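Local coordinates for protein myosin-4 (Saccharomyces cerevisiae, PDB 3MMI) that serves as a type V myosin motor in the machinery that localizes ASH1 and other mRNAs to the bud, recruited to its cargo through SHE3, at residues 302-307 with 327-332; 227-232 with 344-349. All blocks are in the same frame, centred on the assembly; numbering follows the deposited sequence.

How the interactions relate
Both contacts lie in the C-terminal part of the globular tail, but differ in chemistry. In interaction 1 helices 300-308 and 322-338 meet through aliphatic side chains and one glutamine; the contact is partly buried, its centre about 29 Å from that of the chain. Interaction 2, its centre about 15 Å from that of the chain, is a surface contact, in which the loop after helix 322-338 is held on helix 209-234 by two hydrogen bonds of the Asn229 side chain, one given, one accepted. The contact centres are about 15 Å apart. Gln302 of 302-307, facing away from helix 322-338, links them: its NE2 probably donates to Ile345 O, while its CG packs on Phe228.

Interaction 1. Residues 302-307 with 327-332; sequences QIQAIL and YLANVI
Leu328 reaches toward helix 300-308 with a single methyl, CD1, which becomes the shared point of three contacts. It lies 3.6 Å from CD1 of Leu307, the two leucine side chains meeting at about a right angle, and more loosely 4.2 Å from CG2 of Ile303. The same methyl also rests 4.0 Å from CA of Gln304, against the backbone itself. Gln304 supplies the polar side of the contact but uses its length as an apolar surface. Its CG stands opposite the backbone N (chi1 -170°) and the chain runs on extended, carrying the amide toward helix 322-338. There Ile332 CD1 presses on it, 3.7 Å from Gln304 CB and 3.4 Å from Gln304 OE1; the glutamine chain, from CB to the amide, lies alongside this one methyl. The amide NE2 comes only within 4.1 Å of the backbone N of Ala329, a proximity rather than a bond. Cutting this residue back to an alanine would probably leave the Ile332 methyl without most of its partner across the helices and open a gap beside Ala329. The two short segments run roughly antiparallel, their directions at 149° and their axes 10.2 Å apart. Phe288 of helix 285-292 touches both Leu307 and Leu328, while Ile277 of helix 269-279 packs on Leu307. The contact lies far from the chain's centre, in a tail built of helices without strands.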
ATOM      1  N   GLN A 302      20.315  -9.921   2.772  1.00 13.00           N
ATOM      2  CA  GLN A 302      19.365 -10.195   1.623  1.00 10.48           C
ATOM      3  C   GLN A 302      20.114 -10.716   0.459  1.00 11.01           C
ATOM      4  O   GLN A 302      19.786 -11.711  -0.164  1.00  9.88           O
ATOM      5  CB  GLN A 302      18.603  -8.943   1.290  1.00 13.58           C
ATOM      6  CG  GLN A 302      17.509  -8.638   2.324  1.00 10.25           C
ATOM      7  CD  GLN A 302      16.917  -7.279   2.139  1.00 13.33           C
ATOM      8  OE1 GLN A 302      17.620  -6.368   1.756  1.00 18.54           O
ATOM      9  NE2 GLN A 302      15.699  -7.077   2.612  1.00 13.89           N
ATOM     10  N   ILE A 303      21.252 -10.099   0.182  1.00 14.20           N
ATOM     11  CA  ILE A 303      22.043 -10.554  -0.916  1.00 13.62           C
ATOM     12  C   ILE A 303      22.648 -11.903  -0.632  1.00 15.55           C
ATOM     13  O   ILE A 303      22.723 -12.779  -1.555  1.00 17.04           O
ATOM     14  CB  ILE A 303      23.206  -9.553  -1.261  1.00 14.46           C
ATOM     15  CG1 ILE A 303      22.694  -8.193  -1.671  1.00 14.93           C
ATOM     16  CG2 ILE A 303      24.191 -10.149  -2.278  1.00  7.78           C
ATOM     17  CD1 ILE A 303      23.773  -7.205  -1.819  1.00 15.27           C
ATOM     18  N   GLN A 304      23.171 -12.094   0.559  1.00 15.75           N
ATOM     19  CA  GLN A 304      23.608 -13.454   0.970  1.00 14.57           C
ATOM     20  C   GLN A 304      22.514 -14.450   0.903  1.00 13.11           C
ATOM     21  O   GLN A 304      22.747 -15.605   0.452  1.00 15.56           O
ATOM     22  CB  GLN A 304      24.251 -13.364   2.410  1.00 14.93           C
ATOM     23  CG  GLN A 304      24.937 -14.674   2.769  1.00 20.21           C
ATOM     24  CD  GLN A 304      25.103 -14.851   4.270  1.00 13.10           C
ATOM     25  OE1 GLN A 304      24.218 -14.599   5.039  1.00 17.70           O
ATOM     26  NE2 GLN A 304      26.280 -15.126   4.639  1.00 12.81           N
ATOM     27  N   ALA A 305      21.334 -14.096   1.383  1.00 13.49           N
ATOM     28  CA  ALA A 305      20.223 -15.108   1.325  1.00 16.86           C
ATOM     29  C   ALA A 305      20.025 -15.617  -0.090  1.00 19.09           C
ATOM     30  O   ALA A 305      19.697 -16.797  -0.386  1.00 21.17           O
ATOM     31  CB  ALA A 305      18.951 -14.501   1.833  1.00 13.73           C
ATOM     32  N   ILE A 306      20.173 -14.702  -1.033  1.00 20.13           N
ATOM     33  CA  ILE A 306      19.880 -15.063  -2.432  1.00 17.64           C
ATOM     34  C   ILE A 306      20.986 -15.973  -2.997  1.00 19.27           C
ATOM     35  O   ILE A 306      20.724 -17.002  -3.597  1.00 16.63           O
ATOM     36  CB  ILE A 306      19.761 -13.840  -3.363  1.00 21.89           C
ATOM     37  CG1 ILE A 306      18.447 -13.032  -3.146  1.00 17.38           C
ATOM     38  CG2 ILE A 306      19.970 -14.236  -4.846  1.00 16.15           C
ATOM     39  CD1 ILE A 306      18.699 -11.602  -3.455  1.00 16.26           C
ATOM     40  N   LEU A 307      22.226 -15.625  -2.733  1.00 16.46           N
ATOM     41  CA  LEU A 307      23.335 -16.427  -3.185  1.00 20.11           C
ATOM     42  C   LEU A 307      23.541 -17.812  -2.462  1.00 26.55           C
ATOM     43  O   LEU A 307      24.150 -18.702  -3.056  1.00 26.30           O
ATOM     44  CB  LEU A 307      24.655 -15.644  -2.995  1.00 21.27           C
ATOM     45  CG  LEU A 307      24.759 -14.254  -3.717  1.00 23.82           C
ATOM     46  CD1 LEU A 307      26.033 -13.486  -3.548  1.00 21.82           C
ATOM     47  CD2 LEU A 307      24.574 -14.493  -5.175  1.00 20.43           C
ATOM     48  N   TYR A 327      33.465 -13.103   2.271  1.00 21.53           N
ATOM     49  CA  TYR A 327      33.325 -11.623   2.353  1.00 21.10           C
ATOM     50  C   TYR A 327      31.933 -11.120   2.783  1.00 13.71           C
ATOM     51  O   TYR A 327      31.795 -10.343   3.670  1.00 17.20           O
ATOM     52  CB  TYR A 327      33.678 -11.045   0.950  1.00 22.13           C
ATOM     53  CG  TYR A 327      33.539  -9.553   0.891  1.00 23.56           C
ATOM     54  CD1 TYR A 327      34.335  -8.758   1.724  1.00 27.81           C
ATOM     55  CD2 TYR A 327      32.551  -8.944   0.109  1.00 20.27           C
ATOM     56  CE1 TYR A 327      34.205  -7.356   1.747  1.00 31.06           C
ATOM     57  CE2 TYR A 327      32.467  -7.477   0.054  1.00 20.67           C
ATOM     58  CZ  TYR A 327      33.325  -6.728   0.854  1.00 28.36           C
ATOM     59  OH  TYR A 327      33.261  -5.343   0.965  1.00 30.54           O
ATOM     60  N   LEU A 328      30.893 -11.652   2.201  1.00 16.40           N
ATOM     61  CA  LEU A 328      29.498 -11.354   2.759  1.00 18.00           C
ATOM     62  C   LEU A 328      29.290 -11.637   4.196  1.00 12.73           C
ATOM     63  O   LEU A 328      28.754 -10.802   4.887  1.00 16.50           O
ATOM     64  CB  LEU A 328      28.431 -12.049   1.886  1.00 18.22           C
ATOM     65  CG  LEU A 328      28.003 -11.339   0.572  1.00 23.24           C
ATOM     66  CD1 LEU A 328      27.222 -12.283  -0.316  1.00 20.62           C
ATOM     67  CD2 LEU A 328      27.223 -10.070   0.852  1.00 18.31           C
ATOM     68  N   ALA A 329      29.705 -12.865   4.622  1.00 17.12           N
ATOM     69  CA  ALA A 329      29.682 -13.303   6.087  1.00 16.42           C
ATOM     70  C   ALA A 329      30.324 -12.236   6.915  1.00 12.91           C
ATOM     71  O   ALA A 329      29.744 -11.692   7.871  1.00 19.54           O
ATOM     72  CB  ALA A 329      30.367 -14.733   6.228  1.00 14.30           C
ATOM     73  N   ASN A 330      31.540 -11.880   6.545  1.00 14.01           N
ATOM     74  CA  ASN A 330      32.257 -10.795   7.293  1.00 18.50           C
ATOM     75  C   ASN A 330      31.629  -9.449   7.340  1.00 15.16           C
ATOM     76  O   ASN A 330      31.606  -8.768   8.373  1.00 17.51           O
ATOM     77  CB  ASN A 330      33.661 -10.702   6.699  1.00 20.99           C
ATOM     78  CG  ASN A 330      34.655 -11.699   7.350  1.00 25.91           C
ATOM     79  OD1 ASN A 330      35.269 -12.512   6.638  1.00 27.69           O
ATOM     80  ND2 ASN A 330      34.752 -11.672   8.672  1.00 26.62           N
ATOM     81  N   VAL A 331      30.993  -9.113   6.186  1.00 16.30           N
ATOM     82  CA  VAL A 331      30.232  -7.871   6.081  1.00 17.84           C
ATOM     83  C   VAL A 331      29.081  -7.864   6.998  1.00 12.49           C
ATOM     84  O   VAL A 331      28.879  -6.943   7.764  1.00 15.01           O
ATOM     85  CB  VAL A 331      29.803  -7.508   4.498  1.00 17.21           C
ATOM     86  CG1 VAL A 331      28.863  -6.329   4.446  1.00 14.17           C
ATOM     87  CG2 VAL A 331      31.031  -7.176   3.776  1.00 20.73           C
ATOM     88  N   ILE A 332      28.311  -8.925   6.892  1.00 17.08           N
ATOM     89  CA  ILE A 332      27.184  -9.153   7.881  1.00 18.62           C
ATOM     90  C   ILE A 332      27.646  -9.032   9.339  1.00 15.48           C
ATOM     91  O   ILE A 332      27.029  -8.329  10.174  1.00 16.12           O
ATOM     92  CB  ILE A 332      26.409 -10.446   7.540  1.00 17.68           C
ATOM     93  CG1 ILE A 332      25.827 -10.240   6.097  1.00 16.57           C
ATOM     94  CG2 ILE A 332      25.304 -10.720   8.675  1.00 14.28           C
ATOM     95  CD1 ILE A 332      25.441 -11.473   5.351  1.00 12.37           C
TER

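Interaction 2. Residues 227-232 with 344-349; sequences LFNDLI and EIMLSA
The loop that follows helix 322-338 in the globular tail is fastened to helix 209-234 by an asparagine side chain that reads both polar groups of one residue's backbone. Asn229 OD1 accepts from Leu347 N at 2.9 Å, with the donor in the carbonyl plane on a lone pair. Asn229 ND2 donates a hydrogen bond to Leu347 O, also at 2.9 Å and almost straight, at 175°; the acceptor lies close to the amide plane, though the donor is tilted 23° from the plane of the Leu347 carbonyl. Gripped at both ends, the amide is held against rotation, and the loop backbone is fixed beside the helix. The other side chains pack around this pair of bonds. Leu347 CD1 approaches the Phe228 ring obliquely, 3.7 Å from its CD2, and also touches Phe228 CB. A chi1 of -180° sets Phe228 CG anti to the backbone N and carries the ring out to where its edge faces the Ile345 carbonyl, CE2 lying 3.4 Å from Ile345 O in the ring plane. The same carbonyl accepts a hydrogen bond from Gln302 NE2 of helix 300-308. Met346 folds back along the helix, bent at chi2 and chi3: SD passes 3.9 Å from Asn229 CG, and CE ends 4.0 Å from Ile232 CG2. Lys309 NZ, just beyond helix 300-308, hydrogen-bonds to the carbonyls of Leu231 and Ile232. A bidentate asparagine gripping the N-H and C=O of one residue recalls armadillo repeats, whose asparagines hold bound peptides this way; here the extended segment is the chain's own, lying on a helix of the DIL domain.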
ATOM      1  N   LEU A 227       6.670 -10.858  -3.219  1.00 18.80           N
ATOM      2  CA  LEU A 227       7.442 -11.608  -4.186  1.00 17.56           C
ATOM      3  C   LEU A 227       8.869 -11.827  -3.702  1.00 16.61           C
ATOM      4  O   LEU A 227       9.405 -12.908  -3.757  1.00 14.85           O
ATOM      5  CB  LEU A 227       7.482 -10.942  -5.554  1.00 16.37           C
ATOM      6  CG  LEU A 227       6.234 -11.105  -6.443  1.00 25.04           C
ATOM      7  CD1 LEU A 227       6.346 -10.150  -7.596  1.00 18.77           C
ATOM      8  CD2 LEU A 227       6.058 -12.475  -7.007  1.00 13.39           C
ATOM      9  N   PHE A 228       9.484 -10.767  -3.201  1.00 17.83           N
ATOM     10  CA  PHE A 228      10.835 -10.921  -2.651  1.00 17.43           C
ATOM     11  C   PHE A 228      10.815 -11.949  -1.444  1.00 17.36           C
ATOM     12  O   PHE A 228      11.702 -12.772  -1.413  1.00 17.60           O
ATOM     13  CB  PHE A 228      11.383  -9.617  -2.117  1.00 15.86           C
ATOM     14  CG  PHE A 228      12.728  -9.745  -1.565  1.00 18.61           C
ATOM     15  CD1 PHE A 228      13.834  -9.824  -2.440  1.00 15.62           C
ATOM     16  CD2 PHE A 228      12.922  -9.840  -0.179  1.00 15.44           C
ATOM     17  CE1 PHE A 228      15.062  -9.997  -1.944  1.00 19.69           C
ATOM     18  CE2 PHE A 228      14.167  -9.929   0.345  1.00 17.70           C
ATOM     19  CZ  PHE A 228      15.282  -9.997  -0.483  1.00 18.23           C
ATOM     20  N   ASN A 229       9.899 -11.814  -0.492  1.00 16.79           N
ATOM     21  CA  ASN A 229       9.844 -12.690   0.705  1.00 18.15           C
ATOM     22  C   ASN A 229       9.652 -14.146   0.246  1.00 18.12           C
ATOM     23  O   ASN A 229      10.320 -15.072   0.717  1.00 16.18           O
ATOM     24  CB  ASN A 229       8.712 -12.216   1.627  1.00 13.89           C
ATOM     25  CG  ASN A 229       9.067 -10.936   2.356  1.00 14.90           C
ATOM     26  OD1 ASN A 229      10.163 -10.445   2.234  1.00 16.73           O
ATOM     27  ND2 ASN A 229       8.120 -10.405   3.166  1.00 15.19           N
ATOM     28  N   ASP A 230       8.765 -14.356  -0.733  1.00 19.35           N
ATOM     29  CA  ASP A 230       8.564 -15.730  -1.248  1.00 19.50           C
ATOM     30  C   ASP A 230       9.705 -16.233  -2.038  1.00 19.36           C
ATOM     31  O   ASP A 230       9.977 -17.472  -2.094  1.00 18.12           O
ATOM     32  CB  ASP A 230       7.313 -15.846  -2.099  1.00 18.01           C
ATOM     33  CG  ASP A 230       6.028 -15.748  -1.285  1.00 23.50           C
ATOM     34  OD1 ASP A 230       6.087 -15.774  -0.026  1.00 26.16           O
ATOM     35  OD2 ASP A 230       4.940 -15.545  -1.931  1.00 27.05           O
ATOM     36  N   LEU A 231      10.418 -15.321  -2.692  1.00 17.71           N
ATOM     37  CA  LEU A 231      11.597 -15.795  -3.423  1.00 19.04           C
ATOM     38  C   LEU A 231      12.603 -16.416  -2.411  1.00 22.14           C
ATOM     39  O   LEU A 231      13.192 -17.530  -2.691  1.00 22.00           O
ATOM     40  CB  LEU A 231      12.271 -14.644  -4.155  1.00 18.54           C
ATOM     41  CG  LEU A 231      13.652 -14.996  -4.706  1.00 17.77           C
ATOM     42  CD1 LEU A 231      13.499 -15.805  -6.036  1.00 23.47           C
ATOM     43  CD2 LEU A 231      14.557 -13.753  -4.977  1.00 20.13           C
ATOM     44  N   ILE A 232      12.766 -15.773  -1.271  1.00 20.24           N
ATOM     45  CA  ILE A 232      13.669 -16.299  -0.255  1.00 27.56           C
ATOM     46  C   ILE A 232      13.093 -17.545   0.492  1.00 26.42           C
ATOM     47  O   ILE A 232      13.817 -18.423   0.712  1.00 30.21           O
ATOM     48  CB  ILE A 232      13.956 -15.261   0.879  1.00 27.46           C
ATOM     49  CG1 ILE A 232      14.722 -14.044   0.358  1.00 31.48           C
ATOM     50  CG2 ILE A 232      14.758 -15.941   2.050  1.00 34.60           C
ATOM     51  CD1 ILE A 232      15.831 -14.335  -0.578  1.00 24.79           C
ATOM     52  N   GLU A 344      17.099  -6.992   8.754  1.00 22.29           N
ATOM     53  CA  GLU A 344      15.994  -7.843   8.399  1.00 23.04           C
ATOM     54  C   GLU A 344      16.234  -8.400   7.036  1.00 22.02           C
ATOM     55  O   GLU A 344      16.647  -7.679   6.147  1.00 24.23           O
ATOM     56  CB  GLU A 344      14.678  -7.067   8.341  1.00 24.08           C
ATOM     57  CG  GLU A 344      14.389  -6.071   9.474  1.00 32.66           C
ATOM     58  CD  GLU A 344      13.951  -6.784  10.704  1.00 44.74           C
ATOM     59  OE1 GLU A 344      13.812  -8.044  10.592  1.00 42.84           O
ATOM     60  OE2 GLU A 344      13.756  -6.080  11.759  1.00 48.88           O
ATOM     61  N   ILE A 345      16.037  -9.680   6.831  1.00 19.94           N
ATOM     62  CA  ILE A 345      16.021 -10.216   5.513  1.00 19.88           C
ATOM     63  C   ILE A 345      14.616 -10.047   4.858  1.00 22.58           C
ATOM     64  O   ILE A 345      14.569  -9.492   3.730  1.00 16.19           O
ATOM     65  CB  ILE A 345      16.423 -11.641   5.471  1.00 20.34           C
ATOM     66  CG1 ILE A 345      17.859 -11.804   5.929  1.00 18.25           C
ATOM     67  CG2 ILE A 345      16.242 -12.272   4.150  1.00 20.23           C
ATOM     68  CD1 ILE A 345      18.332 -13.336   5.926  1.00 21.03           C
ATOM     69  N   MET A 346      13.520 -10.423   5.578  1.00 22.50           N
ATOM     70  CA  MET A 346      12.161 -10.184   5.099  1.00 23.16           C
ATOM     71  C   MET A 346      11.955  -8.699   4.971  1.00 21.71           C
ATOM     72  O   MET A 346      12.395  -7.921   5.807  1.00 22.00           O
ATOM     73  CB  MET A 346      11.124 -10.837   6.078  1.00 21.93           C
ATOM     74  CG  MET A 346      11.461 -12.284   6.310  1.00 24.17           C
ATOM     75  SD  MET A 346      10.825 -13.248   4.932  1.00 38.92           S
ATOM     76  CE  MET A 346      12.272 -13.574   4.079  1.00 43.48           C
ATOM     77  N   LEU A 347      11.162  -8.321   3.984  1.00 23.43           N
ATOM     78  CA  LEU A 347      10.529  -6.939   3.901  1.00 23.76           C
ATOM     79  C   LEU A 347       9.133  -6.913   4.486  1.00 21.45           C
ATOM     80  O   LEU A 347       8.554  -7.948   4.581  1.00 20.10           O
ATOM     81  CB  LEU A 347      10.379  -6.534   2.400  1.00 23.07           C
ATOM     82  CG  LEU A 347      11.650  -6.652   1.573  1.00 26.48           C
ATOM     83  CD1 LEU A 347      11.435  -6.466   0.031  1.00 22.91           C
ATOM     84  CD2 LEU A 347      12.726  -5.579   2.095  1.00 22.87           C
ATOM     85  N   SER A 348       8.642  -5.707   4.811  1.00 24.09           N
ATOM     86  CA  SER A 348       7.289  -5.363   5.257  1.00 26.29           C
ATOM     87  C   SER A 348       6.813  -4.337   4.256  1.00 26.76           C
ATOM     88  O   SER A 348       7.580  -3.490   3.865  1.00 27.16           O
ATOM     89  CB  SER A 348       7.306  -4.500   6.557  1.00 23.78           C
ATOM     90  OG  SER A 348       8.058  -5.178   7.429  1.00 41.56           O
ATOM     91  N   ALA A 349       5.506  -4.232   4.082  1.00 29.65           N
ATOM     92  CA  ALA A 349       4.915  -3.262   3.199  1.00 28.99           C
ATOM     93  C   ALA A 349       4.801  -1.921   3.901  1.00 29.11           C
ATOM     94  O   ALA A 349       4.296  -1.849   5.032  1.00 32.15           O
ATOM     95  CB  ALA A 349       3.557  -3.768   2.817  1.00 28.94           C
TER